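PDB 3MMG: nuclear inclusion protein A from Tobacco vein mottling virus, which probably acts as a cysteine peptidase of the potyviral 3C-like type, with the two-barrel fold of chymotrypsin-like proteases. Local coordinates for residues Leu98-Val112 against Ser153-His167. The protein carries 3 engineered substitutions. Sequence-based numbering, arbitrary orientation.
Sequences LKFRQPTIKDRVCMV and SPLVSIIDGNILGIH. With FMT (formic acid), chain E.
Strand 109-112 pairs antiparallel with strand 154-157, its Cys110 exchanging two backbone bonds with Val156, and Phe100 makes a single backbone bridge to Ile163, at the start of the next strand. The first pairing closes the six-stranded C-terminal barrel of this chymotrypsin-like fold. A classic beta bulge, Leu164 and Gly165 facing Leu155, interrupts the hairpin. Arg101 lies at the centre of a salt-bridge network. Its CG sits between the backbone N and carbonyl carbon (chi1 67°), and the chain runs extended from there to NE. NH1 and NH2 grip Asp107 end-on; NH2 to Asp107 OD1 is 2.8 Å and nearly straight. Asp160 is held side-on, with NE to Asp160 OD2 at 2.9 Å and NH2 bound to OD1. The guanidinium and Asp160 carboxylate planes are 62° apart, and NH2 meets OD1 from above the carboxylate plane. Asn162 N reaches that oxygen from the opposite face, completing an Asx turn. Leu164 CD2 lies over the centre of one guanidinium face, 3.6 Å from Arg101 CZ. The other methyl, Leu164 CD1, packs on Pro103, Asp107 and Val109. The arginine charge probably eases the repulsion between the two carboxylates. Inside the barrel, Leu155 CD1 touches Val109 CG2 and Met111 CB. Met111 CE also reaches CB of His167, whose NE2 binds a polar side chain of the bound peptide. On the other face of the sheet, Val112 CG2 meets Val156 CG2 at 3.6 Å. Ser157 OG donates to Asp107 OD1 at 2.7 Å and accepts from Ile159 N, forming an ST turn.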
loop_
_atom_site.group_PDB
_atom_site.type_symbol
_atom_site.label_atom_id
_atom_site.label_comp_id
_atom_site.label_asym_id
_atom_site.label_seq_id
_atom_site.Cartn_x
_atom_site.Cartn_y
_atom_site.Cartn_z
ATOM N N LEU A 98 5.459 -12.966 2.921
ATOM C CA LEU A 98 6.055 -11.782 2.262
ATOM C C LEU A 98 7.085 -11.125 3.182
ATOM O O LEU A 98 6.902 -11.088 4.397
ATOM C CB LEU A 98 4.996 -10.744 1.908
ATOM C CG LEU A 98 3.862 -11.078 0.947
ATOM C CD1 LEU A 98 2.839 -9.917 1.017
ATOM C CD2 LEU A 98 4.359 -11.313 -0.452
ATOM N N LYS A 99 8.163 -10.597 2.586
ATOM C CA LYS A 99 9.156 -9.805 3.326
ATOM C C LYS A 99 9.028 -8.317 3.002
ATOM O O LYS A 99 8.852 -7.949 1.826
ATOM C CB LYS A 99 10.584 -10.261 3.005
ATOM C CG LYS A 99 10.847 -11.748 3.299
ATOM C CD LYS A 99 10.775 -12.077 4.758
ATOM C CE LYS A 99 11.075 -13.556 4.973
ATOM N NZ LYS A 99 9.931 -14.244 5.667
ATOM N N PHE A 100 9.152 -7.493 4.042
ATOM C CA PHE A 100 9.086 -6.026 3.969
ATOM C C PHE A 100 10.381 -5.450 4.520
ATOM O O PHE A 100 10.866 -5.894 5.556
ATOM C CB PHE A 100 7.924 -5.438 4.805
ATOM C CG PHE A 100 6.550 -5.965 4.428
ATOM C CD1 PHE A 100 6.112 -7.215 4.890
ATOM C CD2 PHE A 100 5.697 -5.216 3.620
ATOM C CE1 PHE A 100 4.846 -7.721 4.538
ATOM C CE2 PHE A 100 4.413 -5.706 3.273
ATOM C CZ PHE A 100 3.989 -6.952 3.739
ATOM N N ARG A 101 10.910 -4.420 3.872
ATOM C CA ARG A 101 12.036 -3.691 4.480
ATOM C C ARG A 101 12.076 -2.267 3.977
ATOM O O ARG A 101 11.387 -1.912 3.056
ATOM C CB ARG A 101 13.355 -4.389 4.205
ATOM C CG ARG A 101 13.787 -4.396 2.775
ATOM C CD ARG A 101 15.226 -4.881 2.580
ATOM N NE ARG A 101 15.468 -5.084 1.148
ATOM C CZ ARG A 101 15.814 -4.125 0.275
ATOM N NH1 ARG A 101 15.989 -2.854 0.659
ATOM N NH2 ARG A 101 15.978 -4.441 -1.001
ATOM N N GLN A 102 12.917 -1.452 4.588
ATOM C CA GLN A 102 13.077 -0.087 4.113
ATOM C C GLN A 102 13.920 -0.097 2.817
ATOM O O GLN A 102 14.868 -0.887 2.688
ATOM C CB GLN A 102 13.850 0.722 5.139
ATOM C CG GLN A 102 13.131 1.031 6.430
ATOM C CD GLN A 102 13.973 1.989 7.259
ATOM O OE1 GLN A 102 15.025 1.605 7.773
ATOM N NE2 GLN A 102 13.543 3.236 7.349
ATOM N N PRO A 103 13.654 0.839 1.906
ATOM C CA PRO A 103 14.495 0.966 0.714
ATOM C C PRO A 103 15.858 1.533 1.063
ATOM O O PRO A 103 16.021 2.184 2.106
ATOM C CB PRO A 103 13.772 2.001 -0.163
ATOM C CG PRO A 103 12.514 2.401 0.566
ATOM C CD PRO A 103 12.597 1.868 1.973
ATOM N N THR A 104 16.802 1.318 0.165
ATOM C CA THR A 104 18.110 1.956 0.263
ATOM C C THR A 104 18.451 2.526 -1.095
ATOM O O THR A 104 17.776 2.228 -2.089
ATOM C CB THR A 104 19.245 0.982 0.672
ATOM O OG1 THR A 104 19.678 0.240 -0.476
ATOM C CG2 THR A 104 18.799 0.022 1.776
ATOM N N ILE A 105 19.514 3.323 -1.144
ATOM C CA ILE A 105 19.932 3.914 -2.420
ATOM C C ILE A 105 20.524 2.896 -3.398
ATOM O O ILE A 105 20.885 3.260 -4.519
ATOM C CB ILE A 105 20.907 5.106 -2.233
ATOM C CG1 ILE A 105 22.172 4.682 -1.481
ATOM C CG2 ILE A 105 20.194 6.266 -1.555
ATOM C CD1 ILE A 105 23.279 5.792 -1.537
ATOM N N LYS A 106 20.642 1.632 -2.981
ATOM C CA LYS A 106 21.004 0.573 -3.924
ATOM C C LYS A 106 19.785 0.100 -4.733
ATOM O O LYS A 106 19.915 -0.385 -5.858
ATOM C CB LYS A 106 21.620 -0.615 -3.175
ATOM C CG LYS A 106 22.093 -1.780 -4.077
ATOM C CD LYS A 106 22.800 -2.896 -3.270
ATOM C CE LYS A 106 22.851 -4.177 -4.098
ATOM N NZ LYS A 106 23.846 -5.134 -3.520
ATOM N N ASP A 107 18.604 0.234 -4.148
ATOM C CA ASP A 107 17.415 -0.375 -4.736
ATOM C C ASP A 107 16.910 0.281 -6.001
ATOM O O ASP A 107 16.964 1.506 -6.156
ATOM C CB ASP A 107 16.280 -0.308 -3.728
ATOM C CG ASP A 107 16.404 -1.367 -2.657
ATOM O OD1 ASP A 107 16.613 -2.556 -3.007
ATOM O OD2 ASP A 107 16.321 -0.991 -1.476
ATOM N N ARG A 108 16.351 -0.544 -6.869
ATOM C CA ARG A 108 15.441 -0.058 -7.889
ATOM C C ARG A 108 14.161 -0.863 -7.678
ATOM O O ARG A 108 14.201 -1.981 -7.138
ATOM C CB ARG A 108 16.014 -0.315 -9.286
ATOM C CG ARG A 108 17.388 0.368 -9.462
ATOM C CD ARG A 108 17.865 0.321 -10.893
ATOM N NE ARG A 108 18.212 -1.029 -11.352
ATOM C CZ ARG A 108 19.416 -1.585 -11.194
ATOM N NH1 ARG A 108 20.375 -0.925 -10.546
ATOM N NH2 ARG A 108 19.670 -2.802 -11.674
ATOM N N VAL A 109 13.034 -0.286 -8.086
ATOM C CA VAL A 109 11.733 -0.903 -7.760
ATOM C C VAL A 109 10.844 -1.127 -8.977
ATOM O O VAL A 109 10.895 -0.361 -9.951
ATOM C CB VAL A 109 10.920 -0.083 -6.700
ATOM C CG1 VAL A 109 11.647 -0.043 -5.348
ATOM C CG2 VAL A 109 10.612 1.331 -7.218
ATOM N N CYS A 110 10.056 -2.213 -8.926
ATOM C CA CYS A 110 8.916 -2.440 -9.854
ATOM C C CYS A 110 7.599 -2.393 -9.105
ATOM O O CYS A 110 7.503 -2.923 -7.990
ATOM C CB CYS A 110 8.985 -3.819 -10.514
ATOM S SG CYS A 110 10.332 -4.077 -11.637
ATOM N N MET A 111 6.563 -1.826 -9.730
ATOM C CA MET A 111 5.245 -1.866 -9.129
ATOM C C MET A 111 4.619 -3.193 -9.514
ATOM O O MET A 111 4.735 -3.645 -10.666
ATOM C CB MET A 111 4.422 -0.671 -9.593
ATOM C CG MET A 111 3.086 -0.563 -8.852
ATOM S SD MET A 111 2.220 0.971 -9.287
ATOM C CE MET A 111 3.364 2.215 -8.707
ATOM N N VAL A 112 3.947 -3.808 -8.549
ATOM C CA VAL A 112 3.283 -5.086 -8.779
ATOM C C VAL A 112 1.786 -4.917 -8.507
ATOM O O VAL A 112 1.396 -4.272 -7.532
ATOM C CB VAL A 112 3.851 -6.168 -7.865
ATOM C CG1 VAL A 112 3.006 -7.442 -8.000
ATOM C CG2 VAL A 112 5.306 -6.453 -8.219
ATOM N N SER A 153 -0.527 -0.002 -4.247
ATOM C CA SER A 153 0.212 -1.000 -5.026
ATOM C C SER A 153 1.621 -1.136 -4.472
ATOM O O SER A 153 2.311 -0.119 -4.264
ATOM C CB SER A 153 0.243 -0.635 -6.517
ATOM O OG SER A 153 -1.086 -0.480 -7.035
ATOM N N PRO A 154 2.059 -2.372 -4.199
ATOM C CA PRO A 154 3.434 -2.526 -3.705
ATOM C C PRO A 154 4.519 -2.106 -4.696
ATOM O O PRO A 154 4.404 -2.341 -5.904
ATOM C CB PRO A 154 3.561 -4.028 -3.409
ATOM C CG PRO A 154 2.484 -4.684 -4.207
ATOM C CD PRO A 154 1.349 -3.665 -4.305
ATOM N N LEU A 155 5.557 -1.487 -4.152
ATOM C CA LEU A 155 6.831 -1.296 -4.850
ATOM C C LEU A 155 7.820 -2.316 -4.334
ATOM O O LEU A 155 8.052 -2.411 -3.115
ATOM C CB LEU A 155 7.364 0.118 -4.622
ATOM C CG LEU A 155 6.688 1.285 -5.359
ATOM C CD1 LEU A 155 6.749 1.108 -6.880
ATOM C CD2 LEU A 155 5.228 1.516 -4.880
ATOM N N VAL A 156 8.374 -3.083 -5.259
ATOM C CA VAL A 156 9.137 -4.287 -4.933
ATOM C C VAL A 156 10.584 -4.119 -5.395
ATOM O O VAL A 156 10.828 -3.731 -6.538
ATOM C CB VAL A 156 8.497 -5.544 -5.618
ATOM C CG1 VAL A 156 9.290 -6.813 -5.285
ATOM C CG2 VAL A 156 7.053 -5.716 -5.162
ATOM N N SER A 157 11.546 -4.404 -4.525
ATOM C CA SER A 157 12.954 -4.305 -4.933
ATOM C C SER A 157 13.328 -5.380 -5.970
ATOM O O SER A 157 12.991 -6.552 -5.812
ATOM C CB SER A 157 13.855 -4.528 -3.710
ATOM O OG SER A 157 15.213 -4.624 -4.139
ATOM N N ILE A 158 14.030 -4.979 -7.022
ATOM C CA ILE A 158 14.559 -5.969 -7.960
ATOM C C ILE A 158 15.897 -6.556 -7.488
ATOM O O ILE A 158 16.473 -7.444 -8.154
ATOM C CB ILE A 158 14.651 -5.408 -9.407
ATOM C CG1 ILE A 158 15.346 -4.034 -9.448
ATOM C CG2 ILE A 158 13.279 -5.279 -9.989
ATOM C CD1 ILE A 158 16.863 -4.029 -9.286
ATOM N N ILE A 159 16.394 -6.092 -6.339
ATOM C CA ILE A 159 17.584 -6.709 -5.723
ATOM C C ILE A 159 17.223 -8.044 -5.056
ATOM O O ILE A 159 17.840 -9.077 -5.324
ATOM C CB ILE A 159 18.255 -5.769 -4.678
ATOM C CG1 ILE A 159 18.562 -4.370 -5.263
ATOM C CG2 ILE A 159 19.517 -6.423 -4.107
ATOM C CD1 ILE A 159 19.482 -4.367 -6.486
ATOM N N ASP A 160 16.204 -8.024 -4.199
ATOM C CA ASP A 160 15.865 -9.200 -3.388
ATOM C C ASP A 160 14.365 -9.522 -3.316
ATOM O O ASP A 160 13.951 -10.415 -2.545
ATOM C CB ASP A 160 16.440 -9.018 -1.975
ATOM C CG ASP A 160 15.822 -7.833 -1.227
ATOM O OD1 ASP A 160 14.908 -7.151 -1.773
ATOM O OD2 ASP A 160 16.298 -7.556 -0.105
ATOM N N GLY A 161 13.549 -8.828 -4.120
ATOM C CA GLY A 161 12.096 -9.066 -4.121
ATOM C C GLY A 161 11.328 -8.674 -2.860
ATOM O O GLY A 161 10.156 -8.998 -2.729
ATOM N N ASN A 162 11.969 -7.960 -1.940
ATOM C CA ASN A 162 11.270 -7.453 -0.760
ATOM C C ASN A 162 10.321 -6.312 -1.139
ATOM O O ASN A 162 10.587 -5.555 -2.076
ATOM C CB ASN A 162 12.248 -6.926 0.281
ATOM C CG ASN A 162 12.981 -8.037 1.058
ATOM O OD1 ASN A 162 13.131 -9.207 0.615
ATOM N ND2 ASN A 162 13.457 -7.657 2.233
ATOM N N ILE A 163 9.222 -6.199 -0.399
ATOM C CA ILE A 163 8.311 -5.066 -0.594
ATOM C C ILE A 163 8.884 -3.878 0.171
ATOM O O ILE A 163 9.144 -3.997 1.377
ATOM C CB ILE A 163 6.907 -5.405 -0.089
ATOM C CG1 ILE A 163 6.365 -6.659 -0.834
ATOM C CG2 ILE A 163 5.967 -4.189 -0.214
ATOM C CD1 ILE A 163 5.046 -7.150 -0.288
ATOM N N LEU A 164 9.065 -2.743 -0.520
ATOM C CA LEU A 164 9.747 -1.579 0.087
ATOM C C LEU A 164 8.767 -0.478 0.471
ATOM O O LEU A 164 9.096 0.399 1.266
ATOM C CB LEU A 164 10.782 -0.992 -0.857
ATOM C CG LEU A 164 11.864 -1.935 -1.380
ATOM C CD1 LEU A 164 12.906 -1.118 -2.146
ATOM C CD2 LEU A 164 12.493 -2.797 -0.291
ATOM N N GLY A 165 7.567 -0.527 -0.105
ATOM C CA GLY A 165 6.641 0.588 0.114
ATOM C C GLY A 165 5.372 0.326 -0.657
ATOM O O GLY A 165 5.250 -0.689 -1.350
ATOM N N ILE A 166 4.437 1.256 -0.549
ATOM C CA ILE A 166 3.219 1.220 -1.360
ATOM C C ILE A 166 2.972 2.578 -2.000
ATOM O O ILE A 166 3.342 3.620 -1.433
ATOM C CB ILE A 166 1.976 0.783 -0.544
ATOM C CG1 ILE A 166 1.806 1.622 0.728
ATOM C CG2 ILE A 166 2.079 -0.720 -0.239
ATOM C CD1 ILE A 166 0.439 1.437 1.430
ATOM N N HIS A 167 2.388 2.566 -3.196
ATOM C CA HIS A 167 2.223 3.837 -3.912
ATOM C C HIS A 167 1.314 4.806 -3.129
ATOM O O HIS A 167 0.385 4.357 -2.485
ATOM C CB HIS A 167 1.706 3.615 -5.332
ATOM C CG HIS A 167 1.505 4.904 -6.067
ATOM N ND1 HIS A 167 2.553 5.763 -6.342
ATOM C CD2 HIS A 167 0.395 5.477 -6.589
ATOM C CE1 HIS A 167 2.091 6.817 -6.996
ATOM N NE2 HIS A 167 0.777 6.677 -7.140
HETATM C C FMT E . 7.888 -11.436 7.187
HETATM O O1 FMT E . 7.410 -12.525 6.839
HETATM O O2 FMT E . 8.916 -11.287 7.867
HETATM O O HOH W 1 8.362 -10.043 -0.511
HETATM O O HOH W 2 -1.550 -3.299 -6.809
#